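Local coordinates for protein putative eukaryotic translation initiation factor eIF-4E (Leishmania major, PDB 5WB5) that probably binds the 7-methylguanosine cap of messenger RNA, including cap 4, and acts as a translation initiation factor of the eIF4E family, at residues G96-V101 and A179-D184. Numbering follows the deposited sequence.
Sequences GGKLWV and AVWVSD
Residues 97-101 of strand 97-104 pair antiparallel with residues 179-182 of strand 175-182, their short axes 4.4 Å apart at closest approach and their directions 166° apart. The two strands are neighbours in the curved antiparallel sheet of the eIF4E fold. Leu99 and Val180 form the hydrogen-bonded pair. Leu99 N donates to Val180 O (2.9 Å), and Val180 N returns a bond to Leu99 O (2.8 Å). Lys98-Trp181 and Trp100-Ala179 are the flanking non-hydrogen-bonded pairs. One more backbone bond runs from Val182 N to Gly97 O (2.9 Å). The other edge of strand 97-104 pairs with strand 210-214, so this strand is internal to the sheet.

Side chains alternate between two faces. Leu99 and Val180 turn to the face covered by helix 188-200, where both touch Leu194. Val182 also touches Leu194, and its CG2 lies 3.6 Å from Gly97 O. Lys98, Trp100, Ala179 and Trp181 turn to the opposite face. There Trp100 CB packs against Ala179 CB at 3.8 Å. The Trp100 indole leads away from strand 175-182. Its NE1 bonds Thr213 OG1, and its ring makes a cation-pi contact with Arg177.

Lys98 and Trp181 lie alongside each other and point the same way. Lys98 CG sits between its backbone N and carbonyl carbon (chi1 61°), and the chain then runs extended as far as CE. Its aliphatic part thereby follows the pyrrole side of the indole. Phe80 meets the Trp181 ring edge-to-face, and His215 also touches it. Ala179 CB lies at the indole edge, in the ring plane. Over one face, Lys98 CB makes a CH-pi contact, 3.8 Å from the centroid of the Trp181 five-membered ring. Further along the lysine, Lys98 CD comes to 3.4 Å from Trp181 NE1.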
# COMPACT_ATOMS: atom_id res chain seq x y z
N GLY A 96 -10.84 12.32 8.27
CA GLY A 96 -11.23 11.31 7.31
C GLY A 96 -11.48 9.97 7.95
O GLY A 96 -11.61 9.82 9.17
N GLY A 97 -11.55 8.95 7.09
CA GLY A 97 -11.75 7.59 7.52
C GLY A 97 -11.08 6.60 6.59
O GLY A 97 -10.12 6.95 5.90
N LYS A 98 -11.57 5.37 6.58
CA LYS A 98 -11.02 4.33 5.72
C LYS A 98 -12.14 3.50 5.11
O LYS A 98 -13.09 3.13 5.80
CB LYS A 98 -10.05 3.42 6.49
CG LYS A 98 -10.65 2.66 7.65
CD LYS A 98 -9.61 1.78 8.32
CE LYS A 98 -10.16 1.06 9.55
NZ LYS A 98 -10.47 2.02 10.64
N LEU A 99 -12.00 3.21 3.82
CA LEU A 99 -12.88 2.29 3.11
C LEU A 99 -12.14 0.97 2.94
O LEU A 99 -11.10 0.92 2.27
CB LEU A 99 -13.27 2.86 1.74
CG LEU A 99 -14.11 1.98 0.81
CD1 LEU A 99 -15.58 1.96 1.24
CD2 LEU A 99 -13.98 2.44 -0.62
N TRP A 100 -12.66 -0.10 3.53
CA TRP A 100 -11.96 -1.36 3.58
C TRP A 100 -12.85 -2.50 3.11
O TRP A 100 -14.08 -2.38 3.03
CB TRP A 100 -11.42 -1.66 4.99
CG TRP A 100 -12.44 -1.64 6.08
CD1 TRP A 100 -12.86 -0.56 6.79
CD2 TRP A 100 -13.17 -2.77 6.59
NE1 TRP A 100 -13.80 -0.94 7.72
CE2 TRP A 100 -14.01 -2.29 7.62
CE3 TRP A 100 -13.19 -4.13 6.29
CZ2 TRP A 100 -14.87 -3.12 8.33
CZ3 TRP A 100 -14.04 -4.96 7.00
CH2 TRP A 100 -14.87 -4.45 8.01
N VAL A 101 -12.19 -3.61 2.77
CA VAL A 101 -12.83 -4.83 2.29
C VAL A 101 -12.07 -6.03 2.84
O VAL A 101 -10.86 -5.97 3.08
CB VAL A 101 -12.87 -4.89 0.75
CG1 VAL A 101 -13.66 -3.71 0.18
CG2 VAL A 101 -11.47 -4.90 0.17
N ALA A 179 -7.55 -1.65 2.81
CA ALA A 179 -8.14 -0.42 3.31
C ALA A 179 -7.52 0.77 2.58
O ALA A 179 -6.31 0.81 2.38
CB ALA A 179 -7.93 -0.27 4.83
N VAL A 180 -8.37 1.72 2.20
CA VAL A 180 -7.94 2.97 1.59
C VAL A 180 -8.30 4.08 2.57
O VAL A 180 -9.48 4.35 2.81
CB VAL A 180 -8.61 3.20 0.22
CG1 VAL A 180 -8.12 4.50 -0.41
CG2 VAL A 180 -8.34 2.02 -0.70
N TRP A 181 -7.28 4.70 3.16
CA TRP A 181 -7.46 5.78 4.12
C TRP A 181 -7.53 7.10 3.37
O TRP A 181 -6.55 7.50 2.71
CB TRP A 181 -6.32 5.81 5.14
CG TRP A 181 -6.32 4.67 6.11
CD1 TRP A 181 -6.71 3.38 5.87
CD2 TRP A 181 -5.89 4.72 7.48
NE1 TRP A 181 -6.56 2.62 7.01
CE2 TRP A 181 -6.06 3.42 8.01
CE3 TRP A 181 -5.39 5.73 8.30
CZ2 TRP A 181 -5.74 3.11 9.33
CZ3 TRP A 181 -5.07 5.42 9.61
CH2 TRP A 181 -5.25 4.12 10.11
N VAL A 182 -8.67 7.78 3.50
CA VAL A 182 -8.90 9.08 2.89
C VAL A 182 -8.75 10.17 3.95
O VAL A 182 -8.35 9.88 5.09
CB VAL A 182 -10.30 9.14 2.23
CG1 VAL A 182 -10.44 8.04 1.19
CG2 VAL A 182 -11.40 9.03 3.27
N SER A 183 -9.09 11.41 3.60
CA SER A 183 -8.92 12.55 4.48
C SER A 183 -10.23 13.23 4.87
O SER A 183 -10.31 13.79 5.97
CB SER A 183 -8.01 13.60 3.83
OG SER A 183 -8.58 14.11 2.65
N ASP A 184 -11.25 13.20 4.02
CA ASP A 184 -12.52 13.86 4.28
C ASP A 184 -13.62 12.81 4.30
O ASP A 184 -14.00 12.27 3.26
CB ASP A 184 -12.80 14.93 3.21
CG ASP A 184 -14.08 15.71 3.49
OD1 ASP A 184 -14.11 16.47 4.48
OD2 ASP A 184 -15.04 15.57 2.71